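Local coordinates for nuclear inclusion protein A (Tobacco vein mottling virus, PDB 3MMG) that probably acts as a 3C-type cysteine protease of the chymotrypsin-like fold, cutting peptide bonds at specific sites, at residues 17-22 / 39-44; 28-33 / 48-53; 46-49 / 54-57; 64-67 / 71-74; 75-80 / 184-189. The protein carries 3 engineered substitutions. One frame throughout, in Å; residues are numbered along the deposited sequence.

Interaction 1: residues 17-22 / 39-44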
# COMPACT_ATOMS: atom_id res chain seq x y z
N CYS A 17 -9.99 7.06 0.38
CA CYS A 17 -8.70 7.27 1.04
C CYS A 17 -7.51 6.84 0.20
O CYS A 17 -6.37 7.01 0.61
CB CYS A 17 -8.69 6.52 2.37
SG CYS A 17 -9.91 7.21 3.52
N VAL A 18 -7.76 6.29 -0.99
CA VAL A 18 -6.66 5.89 -1.83
C VAL A 18 -6.09 7.12 -2.52
O VAL A 18 -6.85 7.99 -2.98
CB VAL A 18 -7.11 4.83 -2.86
CG1 VAL A 18 -6.01 4.58 -3.91
CG2 VAL A 18 -7.45 3.54 -2.13
N CYS A 19 -4.76 7.18 -2.59
CA CYS A 19 -4.01 8.30 -3.20
C CYS A 19 -3.19 7.81 -4.39
O CYS A 19 -2.84 6.61 -4.48
CB CYS A 19 -3.00 8.87 -2.21
SG CYS A 19 -3.59 9.36 -0.60
N LEU A 20 -2.84 8.73 -5.27
CA LEU A 20 -1.80 8.46 -6.27
C LEU A 20 -0.49 9.05 -5.77
O LEU A 20 -0.46 10.20 -5.33
CB LEU A 20 -2.12 9.03 -7.65
CG LEU A 20 -3.39 8.62 -8.38
CD1 LEU A 20 -3.50 9.41 -9.69
CD2 LEU A 20 -3.39 7.16 -8.67
N LEU A 21 0.58 8.27 -5.82
CA LEU A 21 1.89 8.73 -5.38
C LEU A 21 2.85 8.75 -6.57
O LEU A 21 3.00 7.76 -7.29
CB LEU A 21 2.42 7.82 -4.26
CG LEU A 21 1.50 7.64 -3.04
CD1 LEU A 21 2.14 6.64 -2.07
CD2 LEU A 21 1.24 8.95 -2.37
N GLU A 22 3.47 9.91 -6.81
CA GLU A 22 4.45 10.02 -7.89
C GLU A 22 5.73 10.52 -7.27
O GLU A 22 5.75 11.59 -6.65
CB GLU A 22 3.98 10.98 -9.00
CG GLU A 22 5.03 11.15 -10.11
CD GLU A 22 4.64 12.11 -11.23
OE1 GLU A 22 3.61 12.83 -11.13
OE2 GLU A 22 5.40 12.14 -12.24
N PRO A 39 -3.13 12.50 9.14
CA PRO A 39 -2.04 13.21 8.49
C PRO A 39 -1.00 12.27 7.85
O PRO A 39 0.09 12.73 7.43
CB PRO A 39 -1.40 13.96 9.65
CG PRO A 39 -1.53 12.98 10.78
CD PRO A 39 -2.89 12.37 10.59
N TYR A 40 -1.33 10.98 7.77
CA TYR A 40 -0.38 9.97 7.34
C TYR A 40 -0.72 9.42 5.96
O TYR A 40 -1.89 9.30 5.60
CB TYR A 40 -0.35 8.78 8.33
CG TYR A 40 -0.18 9.22 9.76
CD1 TYR A 40 -1.22 9.07 10.68
CD2 TYR A 40 1.02 9.79 10.18
CE1 TYR A 40 -1.07 9.51 12.02
CE2 TYR A 40 1.19 10.22 11.51
CZ TYR A 40 0.15 10.08 12.41
OH TYR A 40 0.31 10.51 13.72
N ILE A 41 0.34 9.08 5.23
CA ILE A 41 0.24 8.32 3.98
C ILE A 41 0.94 6.99 4.18
O ILE A 41 2.10 6.96 4.59
CB ILE A 41 0.95 9.06 2.80
CG1 ILE A 41 0.41 10.50 2.66
CG2 ILE A 41 0.79 8.29 1.47
CD1 ILE A 41 -1.04 10.58 2.36
N ILE A 42 0.23 5.91 3.90
CA ILE A 42 0.76 4.55 4.06
C ILE A 42 1.13 4.11 2.65
O ILE A 42 0.31 4.21 1.72
CB ILE A 42 -0.31 3.62 4.63
CG1 ILE A 42 -0.71 4.01 6.08
CG2 ILE A 42 0.13 2.15 4.52
CD1 ILE A 42 -2.15 3.63 6.43
N ALA A 43 2.37 3.66 2.47
CA ALA A 43 2.83 3.30 1.14
C ALA A 43 3.79 2.12 1.21
O ALA A 43 4.14 1.67 2.30
CB ALA A 43 3.53 4.51 0.48
N ASN A 44 4.21 1.62 0.05
CA ASN A 44 5.31 0.64 0.02
C ASN A 44 6.63 1.32 0.37
O ASN A 44 6.87 2.44 -0.06
CB ASN A 44 5.47 0.03 -1.37
CG ASN A 44 4.23 -0.72 -1.83
OD1 ASN A 44 3.38 -0.15 -2.50
ND2 ASN A 44 4.11 -1.98 -1.44
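No flat group carries the touch between Leu21 and Ile41; the one ring close by belongs to Tyr40, just ahead of Ile41 in the chain. Pro39 CG lies over the centre of that ring on one face, 3.6 Å above its plane, and the indole of Trp197 meets the tyrosine with its plane almost parallel. The contact itself is aliphatic and belongs to the N-terminal β-barrel of a chymotrypsin-like protease. Strands 18-22 and 40-43 are not neighbours in the sheet: strand 28-37 runs between them, pairing with both. They face each other across the barrel interior, their axes 8.8 Å apart at closest approach and their directions 73° apart, and no hydrogen bond spans the gap. Cys19, Leu21, Ile41 and Ala43 all aim their CB atoms at the opposite segment, as residues two apart on a strand should. Ile41 splits its two arms. Its CG2 branch is anti to the backbone N and meets the end of Leu21, with CD2 of Leu21 3.9 Å from CG2 of Ile41. The longer arm (chi1 -54°) swings the other way and puts Ile41 CD1 4.1 Å from Cys19 SG, a contact that holds for one of two modelled cysteine conformers. Leu21 and Ile41 lie antiparallel, side chain alongside side chain, instead of meeting end to end. Phe94 covers both Cys19 and Ile41, while Ile57 packs on Cys19 and Leu21 from the neighbouring strand. Closest of all, Leu21 CD1 comes within 3.6 Å of Ala43 CB.

Interaction 2: residues 28-33 / 48-53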
# COMPACT_ATOMS: atom_id res chain seq x y z
N HIS A 28 13.56 9.22 -14.18
CA HIS A 28 12.74 8.14 -13.61
C HIS A 28 11.57 8.66 -12.79
O HIS A 28 11.74 9.58 -12.00
CB HIS A 28 13.56 7.20 -12.73
CG HIS A 28 12.78 6.01 -12.25
ND1 HIS A 28 12.69 4.84 -12.97
CD2 HIS A 28 12.04 5.82 -11.13
CE1 HIS A 28 11.93 3.97 -12.32
NE2 HIS A 28 11.52 4.54 -11.20
N SER A 29 10.39 8.08 -12.99
CA SER A 29 9.22 8.42 -12.17
C SER A 29 8.66 7.13 -11.55
O SER A 29 8.27 6.21 -12.28
CB SER A 29 8.15 9.10 -13.04
OG SER A 29 6.98 9.41 -12.30
N GLU A 30 8.62 7.07 -10.23
CA GLU A 30 8.00 5.95 -9.51
C GLU A 30 6.52 6.30 -9.33
O GLU A 30 6.22 7.31 -8.74
CB GLU A 30 8.66 5.78 -8.13
CG GLU A 30 8.83 4.37 -7.67
CD GLU A 30 10.01 3.72 -8.34
OE1 GLU A 30 11.19 3.97 -7.94
OE2 GLU A 30 9.75 2.98 -9.30
N ARG A 31 5.61 5.52 -9.90
CA ARG A 31 4.17 5.81 -9.77
C ARG A 31 3.48 4.64 -9.07
O ARG A 31 3.41 3.54 -9.62
CB ARG A 31 3.55 6.03 -11.14
CG ARG A 31 4.14 7.20 -11.90
CD ARG A 31 3.21 8.40 -11.91
NE ARG A 31 3.47 9.20 -13.09
CZ ARG A 31 2.66 10.14 -13.58
NH1 ARG A 31 1.51 10.44 -12.99
NH2 ARG A 31 3.02 10.79 -14.67
N LEU A 32 3.00 4.89 -7.86
CA LEU A 32 2.33 3.88 -7.03
C LEU A 32 1.03 4.45 -6.45
O LEU A 32 0.67 5.60 -6.73
CB LEU A 32 3.27 3.41 -5.89
CG LEU A 32 4.71 2.94 -6.10
CD1 LEU A 32 5.15 2.08 -4.91
CD2 LEU A 32 4.88 2.16 -7.35
N PHE A 33 0.34 3.63 -5.66
CA PHE A 33 -0.81 4.09 -4.88
C PHE A 33 -0.43 4.11 -3.41
O PHE A 33 0.55 3.45 -2.99
CB PHE A 33 -1.99 3.15 -5.10
CG PHE A 33 -2.60 3.26 -6.47
CD1 PHE A 33 -2.09 2.53 -7.54
CD2 PHE A 33 -3.66 4.13 -6.68
CE1 PHE A 33 -2.64 2.65 -8.83
CE2 PHE A 33 -4.23 4.25 -7.95
CZ PHE A 33 -3.72 3.50 -9.03
N PHE A 48 10.49 4.56 -2.21
CA PHE A 48 11.70 5.37 -2.00
C PHE A 48 13.00 4.64 -2.32
O PHE A 48 14.06 4.96 -1.77
CB PHE A 48 11.71 5.92 -0.59
CG PHE A 48 10.49 6.73 -0.27
CD1 PHE A 48 9.53 6.25 0.62
CD2 PHE A 48 10.28 7.96 -0.88
CE1 PHE A 48 8.38 7.00 0.90
CE2 PHE A 48 9.14 8.72 -0.62
CZ PHE A 48 8.20 8.24 0.27
N ARG A 49 12.91 3.67 -3.23
CA ARG A 49 14.09 2.98 -3.76
C ARG A 49 15.16 3.96 -4.21
O ARG A 49 16.35 3.76 -3.94
CB ARG A 49 13.70 2.16 -4.97
CG ARG A 49 13.09 0.85 -4.64
CD ARG A 49 12.87 0.07 -5.91
NE ARG A 49 11.96 0.71 -6.87
CZ ARG A 49 11.44 0.06 -7.91
NH1 ARG A 49 11.76 -1.21 -8.11
NH2 ARG A 49 10.62 0.67 -8.75
N ARG A 50 14.73 5.00 -4.92
CA ARG A 50 15.61 6.05 -5.38
C ARG A 50 15.53 7.23 -4.42
O ARG A 50 14.44 7.71 -4.10
CB ARG A 50 15.24 6.50 -6.79
CG ARG A 50 15.16 5.39 -7.80
CD ARG A 50 15.34 5.92 -9.22
NE ARG A 50 15.51 4.84 -10.19
CZ ARG A 50 16.27 4.92 -11.28
NH1 ARG A 50 16.95 6.03 -11.56
NH2 ARG A 50 16.35 3.88 -12.09
N ASN A 51 16.70 7.69 -3.97
CA ASN A 51 16.78 8.83 -3.07
C ASN A 51 16.44 10.18 -3.74
O ASN A 51 16.64 10.36 -4.95
CB ASN A 51 18.18 8.90 -2.45
CG ASN A 51 18.24 9.85 -1.26
OD1 ASN A 51 17.39 9.78 -0.37
ND2 ASN A 51 19.23 10.74 -1.26
N ASN A 52 15.90 11.10 -2.93
CA ASN A 52 15.69 12.51 -3.33
C ASN A 52 14.73 12.75 -4.50
O ASN A 52 14.93 13.67 -5.31
CB ASN A 52 17.03 13.21 -3.62
CG ASN A 52 17.75 13.68 -2.35
OD1 ASN A 52 17.66 13.05 -1.30
ND2 ASN A 52 18.48 14.79 -2.46
N GLY A 53 13.69 11.93 -4.62
CA GLY A 53 12.66 12.23 -5.60
C GLY A 53 11.72 13.30 -5.06
O GLY A 53 11.58 13.41 -3.83
O HOH W 1 12.00 5.74 -5.78
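Glu30 and Arg49 make the tight half of this contact, between strand 28-33 of the N-terminal barrel and the loop 48-53. Arg49 NH2 gives a salt bridge to Glu30 OE2 at 2.5 Å, a length short enough to be read with some caution. The oxygen lies near the guanidinium plane, yet the arginine meets it from above the carboxylate plane, the two planes being 52° apart. From the opposite face His28 NE2 donates to the same Glu30 OE2 at 3.0 Å, nearly straight (171°) and within the ring plane. A bend at chi2 turns the glutamate head between these donors. Its other oxygen, OE1, takes a hydrogen bond from a water that in turn accepts from Arg50 N. The outer half is more open to solvent: the exposed Arg50 stretches out and lays its guanidinium flat on His28, the planes 3° apart and the centres 4.1 Å apart, with NE over the rim of the ring. Arg49 also packs on an aromatic side chain of the bound peptide, and its NH1 forms a salt bridge to Glu217. With OE2 gripped from both faces, Glu30 is probably held as a carboxylate, and its charge may help keep Arg49 beside the peptide.

Interaction 3: residues 46-49 / 54-57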
# COMPACT_ATOMS: atom_id res chain seq x y z
N HIS A 46 9.29 0.54 -1.08
CA HIS A 46 9.95 0.62 -2.38
C HIS A 46 9.60 1.86 -3.22
O HIS A 46 10.23 2.11 -4.25
CB HIS A 46 9.82 -0.67 -3.17
CG HIS A 46 8.53 -0.84 -3.92
ND1 HIS A 46 7.51 -1.64 -3.44
CD2 HIS A 46 8.14 -0.42 -5.15
CE1 HIS A 46 6.53 -1.67 -4.33
NE2 HIS A 46 6.89 -0.95 -5.38
N LEU A 47 8.62 2.63 -2.75
CA LEU A 47 8.38 3.96 -3.30
C LEU A 47 9.65 4.82 -3.21
O LEU A 47 9.87 5.68 -4.05
CB LEU A 47 7.24 4.66 -2.54
CG LEU A 47 6.96 6.14 -2.86
CD1 LEU A 47 6.46 6.28 -4.31
CD2 LEU A 47 5.93 6.61 -1.86
N PHE A 48 10.49 4.56 -2.21
CA PHE A 48 11.70 5.37 -2.00
C PHE A 48 13.00 4.64 -2.32
O PHE A 48 14.06 4.96 -1.77
CB PHE A 48 11.71 5.92 -0.59
CG PHE A 48 10.49 6.73 -0.27
CD1 PHE A 48 9.53 6.25 0.62
CD2 PHE A 48 10.28 7.96 -0.88
CE1 PHE A 48 8.38 7.00 0.90
CE2 PHE A 48 9.14 8.72 -0.62
CZ PHE A 48 8.20 8.24 0.27
N ARG A 49 12.91 3.67 -3.23
CA ARG A 49 14.09 2.98 -3.76
C ARG A 49 15.16 3.96 -4.21
O ARG A 49 16.35 3.76 -3.94
CB ARG A 49 13.70 2.16 -4.97
CG ARG A 49 13.09 0.85 -4.64
CD ARG A 49 12.87 0.07 -5.91
NE ARG A 49 11.96 0.71 -6.87
CZ ARG A 49 11.44 0.06 -7.91
NH1 ARG A 49 11.76 -1.21 -8.11
NH2 ARG A 49 10.62 0.67 -8.75
N GLU A 54 11.09 14.06 -5.95
CA GLU A 54 10.03 15.00 -5.57
C GLU A 54 8.71 14.26 -5.56
O GLU A 54 8.32 13.68 -6.58
CB GLU A 54 9.92 16.18 -6.54
CG GLU A 54 11.16 17.04 -6.63
CD GLU A 54 10.91 18.36 -7.36
OE1 GLU A 54 9.96 18.47 -8.19
OE2 GLU A 54 11.69 19.31 -7.09
N LEU A 55 8.02 14.30 -4.43
CA LEU A 55 6.84 13.47 -4.21
C LEU A 55 5.59 14.31 -4.42
O LEU A 55 5.46 15.39 -3.83
CB LEU A 55 6.86 12.92 -2.79
CG LEU A 55 5.68 12.05 -2.37
CD1 LEU A 55 5.64 10.73 -3.17
CD2 LEU A 55 5.81 11.76 -0.86
N THR A 56 4.68 13.82 -5.25
CA THR A 56 3.38 14.47 -5.46
C THR A 56 2.32 13.47 -5.05
O THR A 56 2.42 12.28 -5.41
CB THR A 56 3.19 14.92 -6.92
OG1 THR A 56 4.17 15.93 -7.23
CG2 THR A 56 1.79 15.54 -7.13
N ILE A 57 1.34 13.93 -4.27
CA ILE A 57 0.30 13.06 -3.73
C ILE A 57 -1.04 13.57 -4.24
O ILE A 57 -1.45 14.69 -3.88
CB ILE A 57 0.34 13.09 -2.20
CG1 ILE A 57 1.74 12.69 -1.71
CG2 ILE A 57 -0.78 12.19 -1.62
CD1 ILE A 57 2.37 13.64 -0.72
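Leu47 and Phe48 both reach Leu55; a short 3-10 segment takes in His46 and Leu47. His46 itself looks elsewhere: ND1 is hydrogen-bonded to Asp81 OD2, NE2 to a polar side chain of the bound peptide, and the ring stacks on an aromatic side chain of that peptide, a setting consistent with the histidine of a chymotrypsin-like catalytic site. Next, Leu47 extends with CG anti to its backbone N (chi1 173°), and its CD2 stands 4.3 Å from CD1 of Leu55, while the same side chain also rests on Leu21 and Leu32. This is the interior of the N-terminal β-barrel, where strand 54-57 offers Leu55 inward and the turn after strand 40-43 plugs in against it. Phe48 starts off obliquely from the strand, but its ring ends near it: CZ lies 4.4 Å from CD2 of Leu55, the methyl sitting at the ring edge and close to the ring plane. One face of that ring is taken by the preceding residue, with CG of Leu47 3.9 Å above the plane of Phe48 and over its centre. Arg49 N makes a weak 3.3 Å hydrogen bond back to His46 O, and the Arg49 guanidinium lies over CD2 of His46.

Interaction 4: residues 64-67 / 71-74. Engineered in segment 64-67: Ala65 (natural residue Lys), Ala67 (natural residue Lys).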
# COMPACT_ATOMS: atom_id res chain seq x y z
N PHE A 64 -1.14 17.49 -3.93
CA PHE A 64 -0.17 18.10 -3.03
C PHE A 64 1.24 17.75 -3.44
O PHE A 64 1.66 16.59 -3.37
CB PHE A 64 -0.48 17.68 -1.59
CG PHE A 64 -1.91 17.95 -1.19
CD1 PHE A 64 -2.84 16.91 -1.08
CD2 PHE A 64 -2.35 19.26 -1.03
CE1 PHE A 64 -4.19 17.18 -0.76
CE2 PHE A 64 -3.68 19.53 -0.70
CZ PHE A 64 -4.59 18.50 -0.58
N ALA A 65 1.94 18.77 -3.94
CA ALA A 65 3.28 18.60 -4.43
C ALA A 65 4.27 18.91 -3.33
O ALA A 65 4.79 20.02 -3.23
CB ALA A 65 3.51 19.50 -5.66
N VAL A 66 4.53 17.91 -2.48
CA VAL A 66 5.33 18.13 -1.26
C VAL A 66 6.82 18.34 -1.58
O VAL A 66 7.59 18.83 -0.74
CB VAL A 66 5.09 17.02 -0.19
CG1 VAL A 66 3.61 16.95 0.19
CG2 VAL A 66 5.54 15.66 -0.66
N ALA A 67 7.20 18.01 -2.81
CA ALA A 67 8.58 18.12 -3.31
C ALA A 67 9.50 17.11 -2.65
O ALA A 67 9.11 15.96 -2.45
CB ALA A 67 9.11 19.55 -3.20
N GLN A 71 12.77 15.35 3.39
CA GLN A 71 12.44 16.24 4.51
C GLN A 71 11.32 15.69 5.39
O GLN A 71 11.04 16.25 6.45
CB GLN A 71 12.03 17.62 3.99
CG GLN A 71 10.70 17.63 3.23
CD GLN A 71 10.38 19.00 2.69
OE1 GLN A 71 9.89 19.86 3.42
NE2 GLN A 71 10.64 19.20 1.42
N LEU A 72 10.67 14.62 4.94
CA LEU A 72 9.49 14.13 5.63
C LEU A 72 9.83 13.14 6.72
O LEU A 72 10.74 12.35 6.57
CB LEU A 72 8.54 13.47 4.63
CG LEU A 72 8.08 14.29 3.41
CD1 LEU A 72 7.46 13.38 2.36
CD2 LEU A 72 7.10 15.37 3.83
N GLN A 73 9.10 13.20 7.83
CA GLN A 73 9.18 12.20 8.90
C GLN A 73 8.56 10.91 8.39
O GLN A 73 7.47 10.93 7.81
CB GLN A 73 8.42 12.64 10.15
CG GLN A 73 9.04 13.84 10.85
CD GLN A 73 8.56 13.99 12.26
OE1 GLN A 73 7.40 14.29 12.51
NE2 GLN A 73 9.47 13.78 13.22
N MET A 74 9.26 9.80 8.63
CA MET A 74 8.75 8.50 8.19
C MET A 74 8.90 7.46 9.29
O MET A 74 9.72 7.63 10.20
CB MET A 74 9.47 8.06 6.92
CG MET A 74 9.17 8.97 5.70
SD MET A 74 9.91 8.35 4.20
CE MET A 74 9.64 9.81 3.16
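Val66 and Leu72 point their CB atoms at each other, and their methyls meet at the ends of the two side chains: CG2 of Val66 is 4.2 Å from CD1 of Leu72. With chi1 of -58°, Val66 sets CG2 between its backbone N and carbonyl carbon, the branch turned to the leucine. Behind them each has its own support, Val66 on Leu55 and Ile57 of the adjacent strand, Leu72 on Ile85. Gln71 comes in beside this pair. Its CG takes the crowded position between N and the carbonyl carbon (chi1 68°), and the rest of the chain runs out extended toward the carbonyl oxygen of Val66. The amide NE2 of Gln71 stops 3.8 Å from Val66 O, too long for a hydrogen bond, and donates to Asn68 O instead. A classic β bulge shapes the strand here: Val66 and the engineered Ala67 both face Leu55 on the neighbouring strand. The contact thus folds the loop after strand 62-68, an outermost strand of the N-terminal barrel sheet, back onto that strand on the way to 74-76. Across the segments the attraction is purely apolar and modest, a methyl pair beside a glutamine whose NE2 is given to Asn68 O at the end of strand 62-68.

Interaction 5: residues 75-80 / 184-189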
# COMPACT_ATOMS: atom_id res chain seq x y z
N LYS A 75 8.08 6.41 9.22
CA LYS A 75 8.13 5.31 10.19
C LYS A 75 8.00 4.01 9.39
O LYS A 75 6.89 3.67 8.93
CB LYS A 75 6.98 5.43 11.20
CG LYS A 75 7.10 4.49 12.40
CD LYS A 75 5.90 4.64 13.33
CE LYS A 75 5.96 5.91 14.17
NZ LYS A 75 4.84 5.96 15.19
N PRO A 76 9.12 3.30 9.17
CA PRO A 76 9.01 2.01 8.47
C PRO A 76 8.38 0.94 9.36
O PRO A 76 8.53 0.96 10.58
CB PRO A 76 10.47 1.65 8.17
CG PRO A 76 11.24 2.28 9.31
CD PRO A 76 10.53 3.62 9.51
N VAL A 77 7.64 0.02 8.74
CA VAL A 77 7.26 -1.20 9.45
C VAL A 77 8.44 -2.12 9.17
O VAL A 77 8.52 -2.71 8.11
CB VAL A 77 5.96 -1.83 8.87
CG1 VAL A 77 5.58 -3.08 9.67
CG2 VAL A 77 4.78 -0.82 8.86
N GLU A 78 9.41 -2.20 10.09
CA GLU A 78 10.67 -2.85 9.76
C GLU A 78 10.48 -4.33 9.41
O GLU A 78 9.71 -5.04 10.08
CB GLU A 78 11.69 -2.66 10.91
CG GLU A 78 12.18 -1.22 11.09
CD GLU A 78 13.17 -0.71 10.01
OE1 GLU A 78 13.33 -1.32 8.92
OE2 GLU A 78 13.79 0.35 10.24
N GLY A 79 11.16 -4.79 8.37
CA GLY A 79 11.06 -6.19 7.95
C GLY A 79 10.03 -6.43 6.83
O GLY A 79 9.96 -7.53 6.29
N ARG A 80 9.25 -5.41 6.47
CA ARG A 80 8.30 -5.59 5.37
C ARG A 80 8.16 -4.34 4.52
O ARG A 80 8.60 -3.26 4.92
CB ARG A 80 6.95 -6.07 5.88
CG ARG A 80 6.16 -4.99 6.60
CD ARG A 80 4.91 -5.58 7.26
NE ARG A 80 5.29 -6.39 8.43
CZ ARG A 80 4.48 -7.20 9.10
NH1 ARG A 80 3.19 -7.34 8.75
NH2 ARG A 80 4.95 -7.88 10.16
N GLU A 184 -0.27 -6.88 13.22
CA GLU A 184 -1.25 -6.76 14.29
C GLU A 184 -1.15 -5.37 14.91
O GLU A 184 -0.04 -4.83 15.01
CB GLU A 184 -0.94 -7.79 15.38
CG GLU A 184 -2.11 -8.15 16.30
CD GLU A 184 -1.71 -9.15 17.40
OE1 GLU A 184 -0.57 -9.66 17.40
OE2 GLU A 184 -2.56 -9.41 18.28
N LYS A 185 -2.29 -4.81 15.31
CA LYS A 185 -2.38 -3.53 16.03
C LYS A 185 -1.67 -2.41 15.27
O LYS A 185 -0.96 -1.57 15.86
CB LYS A 185 -1.81 -3.69 17.45
CG LYS A 185 -2.65 -4.63 18.29
CD LYS A 185 -2.08 -4.86 19.66
CE LYS A 185 -2.94 -5.87 20.41
NZ LYS A 185 -2.18 -6.48 21.55
N PHE A 186 -1.86 -2.40 13.95
CA PHE A 186 -1.15 -1.48 13.10
C PHE A 186 -1.42 -0.00 13.43
O PHE A 186 -0.47 0.77 13.59
CB PHE A 186 -1.48 -1.75 11.62
CG PHE A 186 -0.92 -0.74 10.67
CD1 PHE A 186 0.46 -0.60 10.52
CD2 PHE A 186 -1.77 0.09 9.92
CE1 PHE A 186 0.98 0.35 9.64
CE2 PHE A 186 -1.25 1.03 9.05
CZ PHE A 186 0.12 1.16 8.90
N VAL A 187 -2.70 0.37 13.49
CA VAL A 187 -3.10 1.77 13.80
C VAL A 187 -2.53 2.24 15.16
O VAL A 187 -1.85 3.27 15.24
CB VAL A 187 -4.63 1.94 13.71
CG1 VAL A 187 -5.07 3.36 14.13
CG2 VAL A 187 -5.09 1.63 12.29
N ALA A 188 -2.76 1.44 16.20
CA ALA A 188 -2.27 1.75 17.55
C ALA A 188 -0.76 1.91 17.60
O ALA A 188 -0.25 2.88 18.16
CB ALA A 188 -2.74 0.68 18.54
N THR A 189 -0.04 0.98 16.98
CA THR A 189 1.42 0.91 17.04
C THR A 189 2.15 1.91 16.15
O THR A 189 3.18 2.47 16.55
CB THR A 189 1.93 -0.51 16.71
OG1 THR A 189 1.23 -1.46 17.51
CG2 THR A 189 3.44 -0.65 16.95
O HOH W 2 5.52 3.64 16.84
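Phe186 brings the start of helix 186-192 up to Val77, and Lys185 just before it is the N-cap. Lys185 O serves both hydrogen donors of Thr189: the backbone N at 2.9 Å and the hydroxyl OG1 at 2.7 Å, the latter tilted 33° from the carbonyl plane. Phe186 follows, its CG anti to the backbone N (chi1 173°), which carries the ring to Val77. CE1 of Phe186 lies 4.1 Å from CG2 of Val77, the methyl at the ring edge and near its plane, the two side chains crossing at about a right angle. Phe100 packs edge-to-face with the same ring, and Phe182 meets it too. This is an interdomain seam of the chymotrypsin-like fold: segment 75-80 leaves the N-terminal barrel sheet through a type II turn, Val77 to Arg80, with Gly79 at a positive phi, while the helix follows the second barrel. At Thr189 the contact turns polar. Its O lies 4.1 Å from Lys75 NZ, and one water fills the step, accepting from Lys75 NZ at 2.9 Å and donating to Thr189 O at 2.6 Å. Lys75 NZ also bonds to the carbonyls of Tyr190, Ala193 and Asp195, and makes a cation-pi contact with Trp197. So many oxygens round one nitrogen probably favour a charged ammonium, which would interact favourably with the partial negative charge at the C-terminal end of the helix.

How the interactions relate
From the N terminus, interaction 1 closes the first loop, bringing 39-44 back across the barrel to 17-22. Interaction 2 crosses it, since 28-33 lies inside that loop and its partner 48-53 beyond it. Interaction 3 starts where interaction 2 ends: they share Phe48 and Arg49, with centres about 4 Å apart, and its short loop leads into the strand that pairs with 17-22. Interaction 4 follows in series on the next strand, paired with 54-57, and meets interaction 3 again where Met74 packs on Phe48. Interaction 5, adjoining it in sequence, makes the long jump to 184-189, tying the N-terminal barrel to the helix after the second; Phe186 also touches Ile42 of interaction 1.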